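Local coordinates for protein xyloglucan-specific endo-beta-1,4-glucanase BoGH9A (Bacteroides ovatus, PDB 6DHT) that cleaves the beta-1,4-glucan backbone of xyloglucan endolytically, releasing xyloglucan oligosaccharides for the gut bacterium that carries it, at residues D36-A48 and E52-K64. Residues are numbered along the deposited sequence; the frame is centred on the assembly and turned at random.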
ATOM      1  N   ASP A  36      27.729   3.444   3.077  1.00 18.08           N
ATOM      2  CA  ASP A  36      27.372   4.050   1.802  1.00 17.46           C
ATOM      3  C   ASP A  36      28.577   4.477   0.959  1.00 22.49           C
ATOM      4  O   ASP A  36      28.461   4.602  -0.260  1.00 23.65           O
ATOM      5  CB  ASP A  36      26.473   5.270   2.036  1.00 17.30           C
ATOM      6  CG  ASP A  36      25.943   5.879   0.748  1.00 21.85           C
ATOM      7  OD1 ASP A  36      25.358   5.152  -0.079  1.00 26.12           O
ATOM      8  OD2 ASP A  36      26.085   7.106   0.558  1.00 27.87           O
ATOM      9  N   SER A  37      29.708   4.722   1.616  1.00 22.77           N
ATOM     10  CA  SER A  37      30.925   5.148   0.919  1.00 26.86           C
ATOM     11  C   SER A  37      32.068   5.175   1.899  1.00 26.21           C
ATOM     12  O   SER A  37      31.856   5.326   3.097  1.00 23.29           O
ATOM     13  CB  SER A  37      30.759   6.526   0.277  1.00 26.67           C
ATOM     14  OG  SER A  37      30.538   7.530   1.251  1.00 31.18           O
ATOM     15  N   GLY A  38      33.277   5.004   1.375  1.00 28.95           N
ATOM     16  CA  GLY A  38      34.478   5.045   2.187  1.00 29.39           C
ATOM     17  C   GLY A  38      35.170   3.702   2.256  1.00 36.22           C
ATOM     18  O   GLY A  38      34.593   2.662   1.948  1.00 31.13           O
ATOM     19  N   LYS A  39      36.427   3.725   2.680  1.00 27.99           N
ATOM     20  CA  LYS A  39      37.211   2.514   2.802  1.00 28.14           C
ATOM     21  C   LYS A  39      36.984   1.885   4.176  1.00 36.55           C
ATOM     22  O   LYS A  39      37.239   2.510   5.204  1.00 37.30           O
ATOM     23  CB  LYS A  39      38.695   2.848   2.587  1.00 28.26           C
ATOM     24  CG  LYS A  39      39.586   1.626   2.378  1.00 44.81           C
ATOM     25  CD  LYS A  39      40.958   1.995   1.812  1.00 54.33           C
ATOM     26  CE  LYS A  39      41.892   0.785   1.751  1.00 69.47           C
ATOM     27  NZ  LYS A  39      41.214  -0.456   1.256  1.00 77.51           N
ATOM     28  N   VAL A  40      36.484   0.650   4.180  1.00 29.04           N
ATOM     29  CA  VAL A  40      36.193  -0.090   5.402  1.00 33.30           C
ATOM     30  C   VAL A  40      36.810  -1.480   5.278  1.00 32.45           C
ATOM     31  O   VAL A  40      36.738  -2.101   4.214  1.00 40.52           O
ATOM     32  CB  VAL A  40      34.653  -0.211   5.624  1.00 30.44           C
ATOM     33  CG1 VAL A  40      34.334  -1.183   6.742  1.00 34.35           C
ATOM     34  CG2 VAL A  40      34.077   1.150   5.937  1.00 38.01           C
ATOM     35  N   GLU A  41      37.412  -1.973   6.356  1.00 27.75           N
ATOM     36  CA  GLU A  41      38.026  -3.293   6.336  1.00 29.47           C
ATOM     37  C   GLU A  41      37.485  -4.211   7.418  1.00 25.06           C
ATOM     38  O   GLU A  41      37.629  -5.433   7.333  1.00 30.07           O
ATOM     39  CB  GLU A  41      39.546  -3.156   6.471  1.00 42.42           C
ATOM     40  CG  GLU A  41      40.175  -2.438   5.284  1.00 51.08           C
ATOM     41  CD  GLU A  41      41.676  -2.266   5.413  1.00 60.57           C
ATOM     42  OE1 GLU A  41      42.256  -2.723   6.422  1.00 51.83           O
ATOM     43  OE2 GLU A  41      42.276  -1.669   4.494  1.00 67.87           O
ATOM     44  N   GLU A  42      36.850  -3.624   8.423  1.00 28.66           N
ATOM     45  CA  GLU A  42      36.459  -4.362   9.612  1.00 29.91           C
ATOM     46  C   GLU A  42      35.297  -3.676  10.341  1.00 27.40           C
ATOM     47  O   GLU A  42      35.209  -2.459  10.352  1.00 25.22           O
ATOM     48  CB  GLU A  42      37.678  -4.420  10.521  1.00 33.03           C
ATOM     49  CG  GLU A  42      37.500  -5.123  11.821  1.00 39.59           C
ATOM     50  CD  GLU A  42      38.797  -5.140  12.608  1.00 47.88           C
ATOM     51  OE1 GLU A  42      39.832  -5.521  12.021  1.00 46.70           O
ATOM     52  OE2 GLU A  42      38.786  -4.756  13.797  1.00 53.77           O
ATOM     53  N   PHE A  43      34.408  -4.461  10.952  1.00 25.41           N
ATOM     54  CA  PHE A  43      33.425  -3.905  11.877  1.00 20.50           C
ATOM     55  C   PHE A  43      33.263  -4.786  13.091  1.00 19.49           C
ATOM     56  O   PHE A  43      33.634  -5.964  13.069  1.00 23.49           O
ATOM     57  CB  PHE A  43      32.060  -3.680  11.190  1.00 20.46           C
ATOM     58  CG  PHE A  43      31.268  -4.941  10.947  1.00 22.28           C
ATOM     59  CD1 PHE A  43      31.494  -5.716   9.822  1.00 22.12           C
ATOM     60  CD2 PHE A  43      30.296  -5.335  11.848  1.00 23.15           C
ATOM     61  CE1 PHE A  43      30.761  -6.879   9.604  1.00 23.28           C
ATOM     62  CE2 PHE A  43      29.551  -6.485  11.630  1.00 22.15           C
ATOM     63  CZ  PHE A  43      29.790  -7.254  10.513  1.00 21.49           C
ATOM     64  N   VAL A  44      32.710  -4.206  14.155  1.00 20.36           N
ATOM     65  CA  VAL A  44      32.519  -4.907  15.421  1.00 22.96           C
ATOM     66  C   VAL A  44      31.125  -4.607  15.975  1.00 24.32           C
ATOM     67  O   VAL A  44      30.639  -3.484  15.882  1.00 23.93           O
ATOM     68  CB  VAL A  44      33.592  -4.493  16.465  1.00 25.40           C
ATOM     69  CG1 VAL A  44      33.424  -5.260  17.749  1.00 24.70           C
ATOM     70  CG2 VAL A  44      34.979  -4.720  15.899  1.00 26.57           C
ATOM     71  N   ILE A  45      30.491  -5.632  16.535  1.00 23.36           N
ATOM     72  CA  ILE A  45      29.254  -5.448  17.272  1.00 24.63           C
ATOM     73  C   ILE A  45      29.538  -5.595  18.764  1.00 23.79           C
ATOM     74  O   ILE A  45      30.160  -6.578  19.188  1.00 22.76           O
ATOM     75  CB  ILE A  45      28.199  -6.503  16.856  1.00 23.60           C
ATOM     76  CG1 ILE A  45      28.008  -6.507  15.323  1.00 27.17           C
ATOM     77  CG2 ILE A  45      26.889  -6.295  17.614  1.00 23.33           C
ATOM     78  CD1 ILE A  45      27.516  -5.222  14.731  1.00 28.27           C
ATOM     79  N   TRP A  46      29.081  -4.613  19.542  1.00 24.11           N
ATOM     80  CA  TRP A  46      29.177  -4.635  21.003  1.00 26.90           C
ATOM     81  C   TRP A  46      27.814  -4.674  21.674  1.00 25.79           C
ATOM     82  O   TRP A  46      26.876  -4.043  21.200  1.00 25.42           O
ATOM     83  CB  TRP A  46      29.871  -3.356  21.480  1.00 29.16           C
ATOM     84  CG  TRP A  46      31.239  -3.168  20.941  1.00 28.91           C
ATOM     85  CD1 TRP A  46      31.598  -2.449  19.846  1.00 25.08           C
ATOM     86  CD2 TRP A  46      32.444  -3.717  21.478  1.00 23.99           C
ATOM     87  NE1 TRP A  46      32.961  -2.514  19.666  1.00 28.19           N
ATOM     88  CE2 TRP A  46      33.498  -3.298  20.652  1.00 27.28           C
ATOM     89  CE3 TRP A  46      32.726  -4.545  22.565  1.00 24.49           C
ATOM     90  CZ2 TRP A  46      34.824  -3.662  20.887  1.00 25.74           C
ATOM     91  CZ3 TRP A  46      34.042  -4.903  22.799  1.00 32.32           C
ATOM     92  CH2 TRP A  46      35.070  -4.464  21.961  1.00 31.20           C
ATOM     93  N   ASP A  47      27.701  -5.392  22.780  1.00 24.07           N
ATOM     94  CA  ASP A  47      26.503  -5.335  23.606  1.00 24.09           C
ATOM     95  C   ASP A  47      26.485  -3.952  24.256  1.00 30.13           C
ATOM     96  O   ASP A  47      27.438  -3.570  24.942  1.00 29.02           O
ATOM     97  CB  ASP A  47      26.530  -6.462  24.648  1.00 26.44           C
ATOM     98  CG  ASP A  47      25.280  -6.511  25.521  1.00 26.79           C
ATOM     99  OD1 ASP A  47      24.843  -5.461  26.025  1.00 29.24           O
ATOM    100  OD2 ASP A  47      24.728  -7.622  25.722  1.00 40.68           O
ATOM    101  N   ALA A  48      25.424  -3.184  24.035  1.00 26.30           N
ATOM    102  CA  ALA A  48      25.414  -1.781  24.439  1.00 28.81           C
ATOM    103  C   ALA A  48      25.386  -1.622  25.953  1.00 26.79           C
ATOM    104  O   ALA A  48      25.820  -0.599  26.484  1.00 37.59           O
ATOM    105  CB  ALA A  48      24.224  -1.051  23.809  1.00 29.92           C
ATOM    106  N   GLU A  52      30.260  -5.991  26.237  1.00 23.15           N
ATOM    107  CA  GLU A  52      30.905  -7.189  25.714  1.00 26.74           C
ATOM    108  C   GLU A  52      31.016  -7.166  24.207  1.00 35.07           C
ATOM    109  O   GLU A  52      30.090  -6.740  23.512  1.00 28.14           O
ATOM    110  CB  GLU A  52      30.125  -8.443  26.103  1.00 35.50           C
ATOM    111  CG  GLU A  52      30.422  -8.987  27.481  1.00 37.49           C
ATOM    112  CD  GLU A  52      30.033 -10.446  27.606  1.00 52.79           C
ATOM    113  OE1 GLU A  52      30.555 -11.272  26.826  1.00117.92           O
ATOM    114  OE2 GLU A  52      29.204 -10.764  28.480  1.00 53.30           O
ATOM    115  N   GLN A  53      32.144  -7.637  23.696  1.00 27.88           N
ATOM    116  CA  GLN A  53      32.284  -7.868  22.271  1.00 32.62           C
ATOM    117  C   GLN A  53      31.425  -9.070  21.887  1.00 32.60           C
ATOM    118  O   GLN A  53      31.458 -10.114  22.556  1.00 28.95           O
ATOM    119  CB  GLN A  53      33.736  -8.133  21.898  1.00 32.33           C
ATOM    120  CG  GLN A  53      33.972  -8.049  20.425  1.00 33.54           C
ATOM    121  CD  GLN A  53      35.316  -8.589  20.033  1.00 38.05           C
ATOM    122  OE1 GLN A  53      35.471  -9.789  19.810  1.00 38.59           O
ATOM    123  NE2 GLN A  53      36.295  -7.706  19.925  1.00 32.74           N
ATOM    124  N   VAL A  54      30.649  -8.918  20.814  1.00 27.42           N
ATOM    125  CA  VAL A  54      29.650  -9.917  20.448  1.00 30.94           C
ATOM    126  C   VAL A  54      29.954 -10.547  19.084  1.00 20.67           C
ATOM    127  O   VAL A  54      29.632 -11.715  18.844  1.00 28.26           O
ATOM    128  CB  VAL A  54      28.236  -9.272  20.491  1.00 31.71           C
ATOM    129  CG1 VAL A  54      27.230 -10.088  19.724  1.00 32.66           C
ATOM    130  CG2 VAL A  54      27.786  -9.121  21.935  1.00 34.40           C
ATOM    131  N   PHE A  55      30.572  -9.774  18.203  1.00 19.84           N
ATOM    132  CA  PHE A  55      30.844 -10.202  16.836  1.00 20.69           C
ATOM    133  C   PHE A  55      31.889  -9.298  16.185  1.00 21.92           C
ATOM    134  O   PHE A  55      31.901  -8.094  16.403  1.00 24.53           O
ATOM    135  CB  PHE A  55      29.544 -10.143  16.003  1.00 21.38           C
ATOM    136  CG  PHE A  55      29.684 -10.707  14.609  1.00 19.29           C
ATOM    137  CD1 PHE A  55      29.431 -12.046  14.367  1.00 31.25           C
ATOM    138  CD2 PHE A  55      30.042  -9.905  13.548  1.00 18.08           C
ATOM    139  CE1 PHE A  55      29.558 -12.568  13.093  1.00 27.34           C
ATOM    140  CE2 PHE A  55      30.176 -10.436  12.274  1.00 22.46           C
ATOM    141  CZ  PHE A  55      29.921 -11.762  12.054  1.00 24.10           C
ATOM    142  N   VAL A  56      32.760  -9.901  15.382  1.00 25.30           N
ATOM    143  CA  VAL A  56      33.720  -9.165  14.585  1.00 23.95           C
ATOM    144  C   VAL A  56      33.647  -9.673  13.156  1.00 20.75           C
ATOM    145  O   VAL A  56      33.703 -10.875  12.919  1.00 26.76           O
ATOM    146  CB  VAL A  56      35.184  -9.342  15.110  1.00 25.48           C
ATOM    147  CG1 VAL A  56      36.151  -8.596  14.219  1.00 25.28           C
ATOM    148  CG2 VAL A  56      35.287  -8.851  16.549  1.00 26.35           C
ATOM    149  N   GLY A  57      33.522  -8.749  12.220  1.00 20.32           N
ATOM    150  CA  GLY A  57      33.470  -9.072  10.808  1.00 21.89           C
ATOM    151  C   GLY A  57      34.623  -8.489  10.010  1.00 26.12           C
ATOM    152  O   GLY A  57      34.941  -7.307  10.121  1.00 25.53           O
ATOM    153  N   LYS A  58      35.207  -9.326   9.163  1.00 24.09           N
ATOM    154  CA  LYS A  58      36.311  -8.926   8.290  1.00 27.53           C
ATOM    155  C   LYS A  58      36.090  -9.481   6.879  1.00 32.85           C
ATOM    156  O   LYS A  58      35.085 -10.140   6.620  1.00 26.89           O
ATOM    157  CB  LYS A  58      37.632  -9.452   8.866  1.00 33.48           C
ATOM    158  CG  LYS A  58      37.883  -9.052  10.312  1.00 31.91           C
ATOM    159  CD  LYS A  58      39.206  -9.613  10.836  1.00 39.53           C
ATOM    160  CE  LYS A  58      39.624  -8.933  12.131  1.00 46.89           C
ATOM    161  NZ  LYS A  58      40.871  -9.527  12.706  1.00 50.47           N
ATOM    162  N   SER A  59      37.020  -9.210   5.966  1.00 27.63           N
ATOM    163  CA  SER A  59      36.933  -9.709   4.586  1.00 31.66           C
ATOM    164  C   SER A  59      35.605  -9.331   3.968  1.00 26.43           C
ATOM    165  O   SER A  59      34.850 -10.186   3.484  1.00 34.17           O
ATOM    166  CB  SER A  59      37.111 -11.216   4.520  1.00 32.17           C
ATOM    167  OG  SER A  59      38.379 -11.578   5.015  1.00 35.07           O
ATOM    168  N   LEU A  60      35.345  -8.035   3.979  1.00 24.15           N
ATOM    169  CA  LEU A  60      34.029  -7.521   3.637  1.00 21.90           C
ATOM    170  C   LEU A  60      33.827  -7.364   2.142  1.00 32.14           C
ATOM    171  O   LEU A  60      34.719  -6.931   1.411  1.00 30.80           O
ATOM    172  CB  LEU A  60      33.799  -6.183   4.330  1.00 23.62           C
ATOM    173  CG  LEU A  60      34.070  -6.170   5.831  1.00 22.50           C
ATOM    174  CD1 LEU A  60      34.008  -4.743   6.305  1.00 27.82           C
ATOM    175  CD2 LEU A  60      33.091  -7.055   6.593  1.00 22.46           C
ATOM    176  N   TYR A  61      32.620  -7.710   1.700  1.00 25.29           N
ATOM    177  CA  TYR A  61      32.215  -7.542   0.314  1.00 22.15           C
ATOM    178  C   TYR A  61      31.908  -6.095   0.015  1.00 24.02           C
ATOM    179  O   TYR A  61      31.313  -5.393   0.837  1.00 25.67           O
ATOM    180  CB  TYR A  61      30.951  -8.376   0.041  1.00 22.40           C
ATOM    181  CG  TYR A  61      30.386  -8.206  -1.348  1.00 23.48           C
ATOM    182  CD1 TYR A  61      30.944  -8.871  -2.428  1.00 29.86           C
ATOM    183  CD2 TYR A  61      29.277  -7.394  -1.582  1.00 25.47           C
ATOM    184  CE1 TYR A  61      30.442  -8.721  -3.705  1.00 29.60           C
ATOM    185  CE2 TYR A  61      28.767  -7.233  -2.861  1.00 22.66           C
ATOM    186  CZ  TYR A  61      29.343  -7.914  -3.917  1.00 26.40           C
ATOM    187  OH  TYR A  61      28.852  -7.771  -5.195  1.00 27.87           O
ATOM    188  N   THR A  62      32.309  -5.649  -1.172  1.00 24.57           N
ATOM    189  CA  THR A  62      32.001  -4.304  -1.633  1.00 23.26           C
ATOM    190  C   THR A  62      31.442  -4.378  -3.039  1.00 28.19           C
ATOM    191  O   THR A  62      31.709  -5.333  -3.764  1.00 30.73           O
ATOM    192  CB  THR A  62      33.239  -3.376  -1.641  1.00 26.97           C
ATOM    193  OG1 THR A  62      34.199  -3.879  -2.580  1.00 33.33           O
ATOM    194  CG2 THR A  62      33.855  -3.310  -0.272  1.00 25.68           C
ATOM    195  N   ALA A  63      30.667  -3.367  -3.416  1.00 24.19           N
ATOM    196  CA  ALA A  63      30.083  -3.292  -4.737  1.00 22.11           C
ATOM    197  C   ALA A  63      29.734  -1.861  -5.064  1.00 22.61           C
ATOM    198  O   ALA A  63      29.651  -1.012  -4.176  1.00 25.18           O
ATOM    199  CB  ALA A  63      28.826  -4.151  -4.814  1.00 23.80           C
ATOM    200  N   LYS A  64      29.523  -1.609  -6.346  1.00 23.94           N
ATOM    201  CA  LYS A  64      29.079  -0.326  -6.819  1.00 26.50           C
ATOM    202  C   LYS A  64      27.893  -0.537  -7.741  1.00 24.17           C
ATOM    203  O   LYS A  64      27.789  -1.578  -8.386  1.00 25.40           O
ATOM    204  CB  LYS A  64      30.211   0.380  -7.576  1.00 29.27           C
ATOM    205  CG  LYS A  64      31.466   0.610  -6.754  1.00 27.77           C
ATOM    206  CD  LYS A  64      32.377   1.654  -7.410  1.00 31.86           C
ATOM    207  CE  LYS A  64      33.673   1.842  -6.625  1.00 39.98           C
ATOM    208  NZ  LYS A  64      34.499   2.936  -7.207  1.00 40.81           N
TER
HETATM  209  O   HOH W   1      37.488  -6.209   4.630  1.00 29.26           O
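I45 O takes two backbone donors, V54 N at 2.9 Å and, through a weak, more bent bond, F55 N at 3.4 Å. Both face I45 in a classic beta bulge that shifts the antiparallel hairpin's register by one. Beyond it D47 N meets E52 O at 2.8 Å; on its other side I45 N bonds F55 O at 2.8 Å, and F43 and G57 exchange two backbone hydrogen bonds. With CG between backbone N and carbonyl carbon (chi1 75°), the F43 ring lies across the partner strand, its centre facing G57 N; a side chain at G57 would clash. L60 CD2 reaches the ring's edge, 3.8 Å from F43 CE1; F43 CZ meets F55 CE2 at 3.7 Å, planes 31° apart. An alanine for F43 is likely to leave L60 and F55 without their shared aromatic partner and to open a gap over G57 N. Q53 CG makes a CH-pi contact with the W46 six-membered ring, and V44 CG1 lies on the same side of the indole, nearer NE1. In the N-terminal Ig-like domain, strand 53-58 edges a sheet that strand 42-47 continues to strand 84-90, while F43 and L60 reach L75 of strand 72-76 in the other sheet.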